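Local coordinates for protein Drep2 (Drosophila melanogaster, PDB 4D2K) that probably takes part in apoptotic DNA fragmentation through its CIDE domain, the self-associating part of the protein held in this chain, at residues A[9-13]-A[66-70]. Sequence-based numbering, arbitrary orientation.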
ATOM      1  N   LYS A   9       5.748   9.480  11.323  1.00 57.75           N
ATOM      2  CA  LYS A   9       5.176   9.518   9.987  1.00 54.03           C
ATOM      3  C   LYS A   9       6.274   9.334   8.945  1.00 51.68           C
ATOM      4  O   LYS A   9       7.338   9.945   9.050  1.00 51.92           O
ATOM      5  CB  LYS A   9       4.450  10.849   9.757  1.00 53.29           C
ATOM      6  CG  LYS A   9       3.374  11.207  10.796  1.00 57.40           C
ATOM      7  CD  LYS A   9       2.084  10.416  10.678  1.00 62.26           C
ATOM      8  CE  LYS A   9       1.134  10.840  11.796  1.00 71.92           C
ATOM      9  NZ  LYS A   9      -0.252  10.321  11.648  1.00 73.91           N
ATOM     10  N   ARG A  10       6.009   8.539   7.914  1.00 44.74           N
ATOM     11  CA  ARG A  10       7.034   8.269   6.903  1.00 44.04           C
ATOM     12  C   ARG A  10       6.368   8.314   5.526  1.00 39.71           C
ATOM     13  O   ARG A  10       5.198   7.954   5.401  1.00 39.01           O
ATOM     14  CB  ARG A  10       7.697   6.900   7.158  1.00 42.75           C
ATOM     15  CG  ARG A  10       6.770   5.712   6.882  1.00 44.49           C
ATOM     16  CD  ARG A  10       7.263   4.388   7.448  1.00 54.33           C
ATOM     17  NE  ARG A  10       7.234   4.382   8.914  1.00 62.32           N
ATOM     18  CZ  ARG A  10       7.854   3.480   9.671  1.00 59.86           C
ATOM     19  NH1 ARG A  10       8.541   2.503   9.099  1.00 58.37           N
ATOM     20  NH2 ARG A  10       7.774   3.547  10.993  1.00 70.30           N
ATOM     21  N   PRO A  11       7.115   8.698   4.485  1.00 36.43           N
ATOM     22  CA  PRO A  11       6.557   8.686   3.126  1.00 34.71           C
ATOM     23  C   PRO A  11       6.593   7.276   2.580  1.00 36.03           C
ATOM     24  O   PRO A  11       7.554   6.565   2.869  1.00 32.81           O
ATOM     25  CB  PRO A  11       7.500   9.593   2.339  1.00 36.98           C
ATOM     26  CG  PRO A  11       8.806   9.519   3.093  1.00 35.64           C
ATOM     27  CD  PRO A  11       8.461   9.293   4.539  1.00 38.54           C
ATOM     28  N   LEU A  12       5.544   6.869   1.860  1.00 35.28           N
ATOM     29  CA  LEU A  12       5.494   5.589   1.157  1.00 31.88           C
ATOM     30  C   LEU A  12       4.805   5.855  -0.176  1.00 35.50           C
ATOM     31  O   LEU A  12       4.055   6.839  -0.284  1.00 32.69           O
ATOM     32  CB  LEU A  12       4.728   4.533   1.970  1.00 32.34           C
ATOM     33  CG  LEU A  12       5.331   4.143   3.330  1.00 37.11           C
ATOM     34  CD1 LEU A  12       4.404   3.222   4.119  1.00 33.53           C
ATOM     35  CD2 LEU A  12       6.720   3.540   3.159  1.00 32.28           C
ATOM     36  N   LYS A  13       5.050   5.009  -1.183  1.00 32.10           N
ATOM     37  CA  LYS A  13       4.390   5.169  -2.485  1.00 36.17           C
ATOM     38  C   LYS A  13       3.320   4.080  -2.667  1.00 39.06           C
ATOM     39  O   LYS A  13       3.581   2.892  -2.466  1.00 36.54           O
ATOM     40  CB  LYS A  13       5.415   5.126  -3.630  1.00 33.77           C
ATOM     41  CG  LYS A  13       6.387   6.352  -3.675  1.00 35.98           C
ATOM     42  CD  LYS A  13       7.580   6.087  -4.640  1.00 37.38           C
ATOM     43  CE  LYS A  13       8.551   7.294  -4.763  1.00 36.93           C
ATOM     44  NZ  LYS A  13       9.739   7.013  -5.653  1.00 33.05           N
ATOM     45  N   PHE A  66       5.363  -3.833   8.442  1.00 38.79           N
ATOM     46  CA  PHE A  66       5.185  -2.473   7.973  1.00 39.16           C
ATOM     47  C   PHE A  66       6.311  -1.588   8.495  1.00 38.36           C
ATOM     48  O   PHE A  66       6.904  -0.814   7.740  1.00 36.31           O
ATOM     49  CB  PHE A  66       3.822  -1.913   8.410  1.00 39.34           C
ATOM     50  CG  PHE A  66       3.741  -0.420   8.305  1.00 39.76           C
ATOM     51  CD1 PHE A  66       3.325   0.180   7.130  1.00 38.29           C
ATOM     52  CD2 PHE A  66       4.122   0.391   9.375  1.00 41.06           C
ATOM     53  CE1 PHE A  66       3.284   1.566   7.013  1.00 40.15           C
ATOM     54  CE2 PHE A  66       4.095   1.771   9.267  1.00 42.82           C
ATOM     55  CZ  PHE A  66       3.672   2.365   8.080  1.00 43.78           C
ATOM     56  N   ARG A  67       6.638  -1.737   9.775  1.00 39.72           N
ATOM     57  CA  ARG A  67       7.649  -0.879  10.377  1.00 42.97           C
ATOM     58  C   ARG A  67       8.989  -1.186   9.819  1.00 41.52           C
ATOM     59  O   ARG A  67       9.875  -0.317   9.874  1.00 37.90           O
ATOM     60  CB  ARG A  67       7.700  -1.014  11.905  1.00 42.89           C
ATOM     61  CG  ARG A  67       6.546  -0.333  12.611  1.00 47.03           C
ATOM     62  CD  ARG A  67       6.735  -0.294  14.125  1.00 48.32           C
ATOM     63  NE  ARG A  67       6.483  -1.598  14.735  1.00 52.44           N
ATOM     64  CZ  ARG A  67       5.264  -2.102  14.921  1.00 56.26           C
ATOM     65  NH1 ARG A  67       4.201  -1.412  14.535  1.00 59.60           N
ATOM     66  NH2 ARG A  67       5.102  -3.291  15.489  1.00 59.71           N
ATOM     67  N   THR A  68       9.153  -2.367   9.205  1.00 37.77           N
ATOM     68  CA  THR A  68      10.481  -2.571   8.581  1.00 36.20           C
ATOM     69  C   THR A  68      10.663  -1.873   7.224  1.00 35.39           C
ATOM     70  O   THR A  68      11.752  -1.906   6.665  1.00 33.81           O
ATOM     71  CB  THR A  68      10.800  -4.038   8.332  1.00 39.76           C
ATOM     72  OG1 THR A  68      10.088  -4.517   7.174  1.00 36.53           O
ATOM     73  CG2 THR A  68      10.528  -4.855   9.590  1.00 36.23           C
ATOM     74  N   LEU A  69       9.594  -1.319   6.648  1.00 37.05           N
ATOM     75  CA  LEU A  69       9.670  -0.704   5.308  1.00 35.21           C
ATOM     76  C   LEU A  69      10.483   0.600   5.247  1.00 35.93           C
ATOM     77  O   LEU A  69      10.245   1.505   6.039  1.00 34.63           O
ATOM     78  CB  LEU A  69       8.256  -0.403   4.780  1.00 32.75           C
ATOM     79  CG  LEU A  69       7.344  -1.608   4.603  1.00 35.49           C
ATOM     80  CD1 LEU A  69       5.978  -1.195   4.039  1.00 33.10           C
ATOM     81  CD2 LEU A  69       8.030  -2.665   3.726  1.00 38.91           C
ATOM     82  N   ALA A  70      11.379   0.721   4.267  1.00 34.76           N
ATOM     83  CA  ALA A  70      12.129   1.956   4.048  1.00 31.92           C
ATOM     84  C   ALA A  70      11.221   3.048   3.488  1.00 36.50           C
ATOM     85  O   ALA A  70      10.230   2.746   2.794  1.00 33.81           O
ATOM     86  CB  ALA A  70      13.295   1.716   3.086  1.00 28.55           C
TER
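L12 and F66 make the tight side of this contact, a compact illustration of how one strand can offer an apolar and a polar grip to the same helix and the loop after it. CD1 of L12 meets CE1 of the F66 ring at 3.5 Å, approaching the ring obliquely. With CG anti to the backbone N (chi1 163°), the F66 ring swings in to meet L12, and V27, F30 and L33 enclose it further. The CB of L69 points toward strand 10-16, while its side chain also touches L75 of strand 74-79. In the ubiquitin-like fold of the CIDE-N domain, this joins strand 10-16, which lies between strands 22-27 and 74-79 of the mixed sheet, to the short helix 63-67 and the loop that leads on to strand 74-79.

Toward solvent the packing slackens and R10 takes over. Its guanidinium has F66 CE2 over the centre of one face, 4.1 Å above the plane, with guanidinium and ring tilted 40° apart. A bend at chi3 helps bring R10 NH1 to R67 O at 3.2 Å. That carbonyl oxygen lies in the guanidinium plane, yet the donor sits above the carbonyl plane, and the N-H...O angle is 148°. L69 O lies at the same edge, 3.6 Å from R10 NH1. A leucine at R10 would probably leave R67 O without this donor and F66 CE2 without the guanidinium it lies over. The CB of R67 points away from the strand, and its guanidinium forms a weak, long ion pair with E64.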